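Local atomic coordinates of endoglucanase E (Clostridium thermocellum, PDB entry 2WAO), a protein that hydrolyses beta-1,4-glucans as an endoglucanase and, through its family 2 esterase domain, probably removes acetyl groups from plant polysaccharides and binds cellulose-like chains. Residues A[136-147]-A[305-316]. Numbering follows the deposited sequence.
Sequences YGNEGTSKEQSF and YGEDWHPSIATH. With BGC (beta-D-glucopyranose), chain B; BGC (beta-D-glucopyranose), chain C; BGC (beta-D-glucopyranose), chain D; BGC (beta-D-glucopyranose), chain E.
Tyr136 meets the 305-316 segment through its ring and its hydroxyl. The ring stacks face to face on the His310 imidazole, centroids 3.8 Å apart and planes at 18°, while the hydroxyl donates to Asp308 through a short bond, OH to OD2 2.5 Å; Asp308 OD2 accepts through its anti lone pair. Swinging CG anti to the backbone N (chi1 -180°) lays the ring over the imidazole; Phe147 CD1 sits over the opposite face. His310 ND1 is held by Glu307 O at 3.0 Å, which also accepts from His310 N; with sugar bound, NE2 also has a partner, O6 of the chain B glucose, 3.3 Å away.

Backbone bonds tie the loops together. Gly137 O accepts from Glu307 N (3.1 Å) and Gly140 N, which approach from opposite faces of the carbonyl plane, and Asp308 N donates to Gln145 O at 2.9 Å. One water donates to Asp308 OD1 and Lys143 O; a second donates to OD2 and accepts from Phe147 N. Another bridges Tyr136 O, Pro311 O and His316 NE2. Farther out, Lys143 lies alongside Trp309, its CD 3.6 Å from the centroid of the six-membered ring and 9° off the normal.

Glu307 stands where SGNH hydrolases usually have the Asp-X-X-His aspartate, yet its buried carboxylate turns away to Asn151, Thr148 and a water, and its main-chain carbonyl serves ND1. With Ser131 touching His310, this is consistent with a Ser131-His310 dyad whose imidazole is oriented by the Glu307 carbonyl instead of a carboxylate.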
loop_
_atom_site.group_PDB
_atom_site.type_symbol
_atom_site.label_atom_id
_atom_site.label_comp_id
_atom_site.label_asym_id
_atom_site.label_seq_id
_atom_site.Cartn_x
_atom_site.Cartn_y
_atom_site.Cartn_z
ATOM N N TYR A 136 -2.206 -5.000 -7.649
ATOM C CA TYR A 136 -2.875 -6.155 -8.299
ATOM C C TYR A 136 -2.304 -6.361 -9.719
ATOM O O TYR A 136 -2.323 -5.446 -10.579
ATOM C CB TYR A 136 -4.368 -5.823 -8.376
ATOM C CG TYR A 136 -5.346 -6.819 -8.991
ATOM C CD1 TYR A 136 -6.496 -7.192 -8.274
ATOM C CD2 TYR A 136 -5.203 -7.279 -10.301
ATOM C CE1 TYR A 136 -7.419 -8.028 -8.809
ATOM C CE2 TYR A 136 -6.158 -8.190 -10.868
ATOM C CZ TYR A 136 -7.269 -8.495 -10.121
ATOM O OH TYR A 136 -8.244 -9.316 -10.637
ATOM N N GLY A 137 -1.747 -7.553 -9.935
ATOM C CA GLY A 137 -1.406 -7.987 -11.307
ATOM C C GLY A 137 -0.204 -7.314 -11.939
ATOM O O GLY A 137 0.037 -7.504 -13.152
ATOM N N ASN A 138 0.552 -6.518 -11.164
ATOM C CA ASN A 138 1.585 -5.658 -11.786
ATOM C C ASN A 138 2.780 -6.432 -12.386
ATOM O O ASN A 138 3.507 -5.892 -13.249
ATOM C CB ASN A 138 1.992 -4.452 -10.902
ATOM C CG ASN A 138 2.906 -4.844 -9.758
ATOM O OD1 ASN A 138 2.940 -6.014 -9.371
ATOM N ND2 ASN A 138 3.644 -3.863 -9.186
ATOM N N GLU A 139 2.948 -7.704 -12.005
ATOM C CA GLU A 139 4.003 -8.524 -12.644
ATOM C C GLU A 139 3.448 -9.494 -13.706
ATOM O O GLU A 139 4.202 -10.274 -14.341
ATOM C CB GLU A 139 4.862 -9.230 -11.585
ATOM C CG GLU A 139 5.572 -8.209 -10.701
ATOM C CD GLU A 139 6.675 -8.801 -9.848
ATOM O OE1 GLU A 139 6.574 -9.979 -9.451
ATOM O OE2 GLU A 139 7.650 -8.062 -9.592
ATOM N N GLY A 140 2.133 -9.440 -13.925
ATOM C CA GLY A 140 1.597 -10.025 -15.153
ATOM C C GLY A 140 1.786 -9.085 -16.336
ATOM O O GLY A 140 1.931 -7.852 -16.178
ATOM N N THR A 141 1.842 -9.634 -17.544
ATOM C CA THR A 141 2.011 -8.760 -18.710
ATOM C C THR A 141 0.873 -9.011 -19.684
ATOM O O THR A 141 0.860 -8.480 -20.772
ATOM C CB THR A 141 3.392 -8.937 -19.404
ATOM O OG1 THR A 141 3.593 -10.318 -19.793
ATOM C CG2 THR A 141 4.514 -8.533 -18.474
ATOM N N SER A 142 -0.094 -9.803 -19.264
ATOM C CA SER A 142 -1.251 -10.062 -20.110
ATOM C C SER A 142 -2.556 -9.597 -19.449
ATOM O O SER A 142 -2.922 -10.076 -18.359
ATOM C CB SER A 142 -1.342 -11.547 -20.455
ATOM O OG SER A 142 -2.569 -11.752 -21.150
ATOM N N LYS A 143 -3.278 -8.697 -20.115
ATOM C CA LYS A 143 -4.548 -8.183 -19.564
ATOM C C LYS A 143 -5.660 -9.248 -19.498
ATOM O O LYS A 143 -6.647 -9.080 -18.783
ATOM C CB LYS A 143 -5.029 -6.968 -20.348
ATOM C CG LYS A 143 -5.425 -7.275 -21.792
ATOM C CD LYS A 143 -5.528 -6.010 -22.613
ATOM C CE LYS A 143 -6.027 -6.391 -24.022
ATOM N NZ LYS A 143 -5.787 -5.250 -24.928
ATOM N N GLU A 144 -5.466 -10.341 -20.224
ATOM C CA GLU A 144 -6.440 -11.446 -20.275
ATOM C C GLU A 144 -6.380 -12.351 -19.043
ATOM O O GLU A 144 -7.354 -13.106 -18.738
ATOM C CB GLU A 144 -6.177 -12.314 -21.514
ATOM C CG GLU A 144 -6.953 -11.888 -22.750
ATOM C CD GLU A 144 -6.345 -10.689 -23.457
ATOM O OE1 GLU A 144 -5.093 -10.545 -23.425
ATOM O OE2 GLU A 144 -7.131 -9.888 -24.041
ATOM N N GLN A 145 -5.228 -12.330 -18.375
ATOM C CA GLN A 145 -4.982 -13.213 -17.241
ATOM C C GLN A 145 -5.669 -12.668 -15.991
ATOM O O GLN A 145 -5.625 -11.444 -15.721
ATOM C CB GLN A 145 -3.478 -13.365 -17.023
ATOM C CG GLN A 145 -3.092 -14.358 -15.904
ATOM C CD GLN A 145 -1.599 -14.653 -15.868
ATOM O OE1 GLN A 145 -0.887 -14.219 -14.960
ATOM N NE2 GLN A 145 -1.121 -15.377 -16.865
ATOM N N SER A 146 -6.318 -13.558 -15.235
ATOM C CA SER A 146 -6.932 -13.128 -13.989
ATOM C C SER A 146 -5.923 -13.080 -12.820
ATOM O O SER A 146 -4.770 -13.474 -12.955
ATOM C CB SER A 146 -8.118 -14.003 -13.667
ATOM O OG SER A 146 -7.682 -15.327 -13.622
ATOM N N PHE A 147 -6.390 -12.570 -11.688
ATOM C CA PHE A 147 -5.549 -12.353 -10.532
ATOM C C PHE A 147 -4.820 -13.621 -10.091
ATOM O O PHE A 147 -5.450 -14.679 -9.901
ATOM C CB PHE A 147 -6.401 -11.858 -9.370
ATOM C CG PHE A 147 -5.606 -11.576 -8.124
ATOM C CD1 PHE A 147 -4.864 -10.386 -8.023
ATOM C CD2 PHE A 147 -5.607 -12.468 -7.053
ATOM C CE1 PHE A 147 -4.127 -10.087 -6.836
ATOM C CE2 PHE A 147 -4.871 -12.189 -5.851
ATOM C CZ PHE A 147 -4.129 -11.010 -5.761
ATOM N N TYR A 305 0.119 -3.730 -19.892
ATOM C CA TYR A 305 -0.936 -3.961 -18.888
ATOM C C TYR A 305 -0.579 -5.172 -18.064
ATOM O O TYR A 305 0.063 -6.098 -18.558
ATOM C CB TYR A 305 -2.272 -4.342 -19.538
ATOM C CG TYR A 305 -2.919 -3.291 -20.370
ATOM C CD1 TYR A 305 -3.591 -2.213 -19.774
ATOM C CD2 TYR A 305 -2.876 -3.389 -21.765
ATOM C CE1 TYR A 305 -4.234 -1.227 -20.608
ATOM C CE2 TYR A 305 -3.469 -2.444 -22.574
ATOM C CZ TYR A 305 -4.143 -1.377 -22.001
ATOM O OH TYR A 305 -4.721 -0.452 -22.850
ATOM N N GLY A 306 -1.063 -5.187 -16.821
ATOM C CA GLY A 306 -0.944 -6.376 -15.982
ATOM C C GLY A 306 -2.253 -7.140 -15.977
ATOM O O GLY A 306 -3.140 -6.894 -16.803
ATOM N N GLU A 307 -2.415 -8.018 -14.978
ATOM C CA GLU A 307 -3.573 -8.895 -14.910
ATOM C C GLU A 307 -4.838 -8.087 -14.859
ATOM O O GLU A 307 -4.863 -7.022 -14.221
ATOM C CB GLU A 307 -3.463 -9.820 -13.669
ATOM C CG GLU A 307 -2.324 -10.838 -13.817
ATOM C CD GLU A 307 -2.122 -11.696 -12.554
ATOM O OE1 GLU A 307 -2.618 -11.286 -11.485
ATOM O OE2 GLU A 307 -1.468 -12.781 -12.641
ATOM N N ASP A 308 -5.863 -8.545 -15.582
ATOM C CA ASP A 308 -7.159 -7.870 -15.584
ATOM C C ASP A 308 -7.097 -6.365 -15.927
ATOM O O ASP A 308 -7.902 -5.589 -15.409
ATOM C CB ASP A 308 -7.917 -8.118 -14.249
ATOM C CG ASP A 308 -8.413 -9.563 -14.134
ATOM O OD1 ASP A 308 -8.784 -10.133 -15.196
ATOM O OD2 ASP A 308 -8.409 -10.114 -13.003
ATOM N N TRP A 309 -6.165 -5.991 -16.827
ATOM C CA TRP A 309 -5.942 -4.577 -17.231
ATOM C C TRP A 309 -5.412 -3.673 -16.122
ATOM O O TRP A 309 -5.420 -2.436 -16.287
ATOM C CB TRP A 309 -7.243 -3.937 -17.727
ATOM C CG TRP A 309 -7.904 -4.616 -18.897
ATOM C CD1 TRP A 309 -8.569 -5.799 -18.893
ATOM C CD2 TRP A 309 -7.992 -4.107 -20.232
ATOM N NE1 TRP A 309 -9.048 -6.078 -20.154
ATOM C CE2 TRP A 309 -8.712 -5.050 -20.991
ATOM C CE3 TRP A 309 -7.501 -2.955 -20.864
ATOM C CZ2 TRP A 309 -8.961 -4.884 -22.348
ATOM C CZ3 TRP A 309 -7.762 -2.775 -22.225
ATOM C CH2 TRP A 309 -8.492 -3.736 -22.947
ATOM N N HIS A 310 -4.980 -4.233 -14.979
ATOM C CA HIS A 310 -4.409 -3.356 -13.955
ATOM C C HIS A 310 -3.034 -2.818 -14.400
ATOM O O HIS A 310 -2.413 -3.352 -15.385
ATOM C CB HIS A 310 -4.346 -4.084 -12.608
ATOM C CG HIS A 310 -5.708 -4.317 -12.023
ATOM N ND1 HIS A 310 -6.595 -5.221 -12.564
ATOM C CD2 HIS A 310 -6.368 -3.712 -11.005
ATOM C CE1 HIS A 310 -7.728 -5.204 -11.875
ATOM N NE2 HIS A 310 -7.611 -4.309 -10.912
ATOM N N PRO A 311 -2.538 -1.746 -13.726
ATOM C CA PRO A 311 -1.296 -1.140 -14.256
ATOM C C PRO A 311 -0.051 -2.052 -14.248
ATOM O O PRO A 311 0.173 -2.787 -13.296
ATOM C CB PRO A 311 -1.094 0.111 -13.377
ATOM C CG PRO A 311 -2.505 0.439 -12.871
ATOM C CD PRO A 311 -3.105 -0.943 -12.626
ATOM N N SER A 312 0.756 -1.926 -15.313
ATOM C CA SER A 312 2.070 -2.578 -15.411
ATOM C C SER A 312 3.063 -1.847 -14.480
ATOM O O SER A 312 2.753 -0.726 -13.978
ATOM C CB SER A 312 2.573 -2.425 -16.861
ATOM O OG SER A 312 2.778 -1.038 -17.145
ATOM N N ILE A 313 4.249 -2.433 -14.273
ATOM C CA ILE A 313 5.272 -1.731 -13.502
ATOM C C ILE A 313 5.646 -0.412 -14.175
ATOM O O ILE A 313 5.827 0.607 -13.491
ATOM C CB ILE A 313 6.478 -2.622 -13.223
ATOM C CG1 ILE A 313 6.064 -3.615 -12.117
ATOM C CG2 ILE A 313 7.661 -1.767 -12.695
ATOM C CD1 ILE A 313 6.908 -4.812 -12.080
ATOM N N ALA A 314 5.764 -0.412 -15.514
ATOM C CA ALA A 314 6.025 0.851 -16.182
ATOM C C ALA A 314 5.013 1.962 -15.879
ATOM O O ALA A 314 5.389 3.123 -15.677
ATOM C CB ALA A 314 6.161 0.617 -17.733
ATOM N N THR A 315 3.732 1.597 -15.867
ATOM C CA THR A 315 2.667 2.543 -15.558
ATOM C C THR A 315 2.787 2.998 -14.065
ATOM O O THR A 315 2.703 4.201 -13.792
ATOM C CB THR A 315 1.299 1.935 -15.839
ATOM O OG1 THR A 315 1.122 1.747 -17.270
ATOM C CG2 THR A 315 0.172 2.885 -15.323
ATOM N N HIS A 316 3.062 2.066 -13.149
ATOM C CA HIS A 316 3.348 2.429 -11.745
ATOM C C HIS A 316 4.510 3.406 -11.631
ATOM O O HIS A 316 4.438 4.359 -10.857
ATOM C CB HIS A 316 3.592 1.195 -10.869
ATOM C CG HIS A 316 2.336 0.475 -10.461
ATOM N ND1 HIS A 316 1.576 0.870 -9.378
ATOM C CD2 HIS A 316 1.731 -0.640 -10.960
ATOM C CE1 HIS A 316 0.575 0.019 -9.203
ATOM N NE2 HIS A 316 0.623 -0.888 -10.170
HETATM C C2 BGC B . -11.482 -8.240 -12.222
HETATM C C3 BGC B . -12.089 -8.643 -10.886
HETATM C C4 BGC B . -11.475 -7.799 -9.764
HETATM C C5 BGC B . -11.664 -6.304 -10.105
HETATM C C6 BGC B . -11.174 -5.320 -9.023
HETATM C C1 BGC B . -11.636 -6.736 -12.428
HETATM O O2 BGC B . -12.090 -9.005 -13.267
HETATM O O3 BGC B . -11.835 -10.034 -10.645
HETATM O O4 BGC B . -12.271 -8.118 -8.735
HETATM O O5 BGC B . -11.031 -6.039 -11.355
HETATM O O6 BGC B . -9.786 -5.522 -8.819
HETATM C C2 BGC C . -11.570 -2.851 -14.868
HETATM C C3 BGC C . -11.063 -3.925 -13.908
HETATM C C4 BGC C . -11.590 -5.295 -14.301
HETATM C C5 BGC C . -11.286 -5.595 -15.773
HETATM C C6 BGC C . -12.061 -6.858 -16.158
HETATM C C1 BGC C . -11.251 -3.254 -16.321
HETATM O O2 BGC C . -10.977 -1.589 -14.575
HETATM O O3 BGC C . -11.460 -3.602 -12.594
HETATM O O4 BGC C . -11.029 -6.313 -13.641
HETATM O O5 BGC C . -11.715 -4.549 -16.654
HETATM O O6 BGC C . -11.766 -7.022 -17.503
HETATM C C2 BGC D . -12.614 -8.466 -6.360
HETATM C C3 BGC D . -11.905 -8.956 -5.092
HETATM C C4 BGC D . -11.050 -10.193 -5.379
HETATM C C5 BGC D . -10.066 -9.849 -6.479
HETATM C C6 BGC D . -9.070 -10.989 -6.756
HETATM C C1 BGC D . -11.608 -8.378 -7.502
HETATM O O2 BGC D . -13.253 -7.213 -6.154
HETATM O O3 BGC D . -12.833 -9.153 -4.045
HETATM O O4 BGC D . -10.304 -10.528 -4.226
HETATM O O5 BGC D . -10.882 -9.587 -7.609
HETATM O O6 BGC D . -9.646 -11.951 -7.600
HETATM C C2 BGC E . -8.778 2.399 -23.023
HETATM C C3 BGC E . -8.884 0.994 -22.443
HETATM C C4 BGC E . -10.341 0.574 -22.290
HETATM C C5 BGC E . -11.128 0.857 -23.565
HETATM C C6 BGC E . -12.601 0.514 -23.385
HETATM C C1 BGC E . -9.674 2.554 -24.246
HETATM O O1 BGC E . -9.627 3.889 -24.697
HETATM O O2 BGC E . -7.440 2.659 -23.385
HETATM O O3 BGC E . -8.251 0.957 -21.184
HETATM O O4 BGC E . -10.459 -0.390 -22.055
HETATM O O5 BGC E . -11.001 2.221 -23.903
HETATM O O6 BGC E . -13.366 1.206 -24.347
HETATM O O HOH W 1 -1.060 -2.976 -10.876
HETATM O O HOH W 2 -1.625 -10.321 -9.089
HETATM O O HOH W 3 4.651 -4.976 -15.461
HETATM O O HOH W 4 2.699 -5.581 -17.216
HETATM O O HOH W 5 -9.097 -9.547 -17.959
HETATM O O HOH W 6 -9.411 -12.283 -11.081
#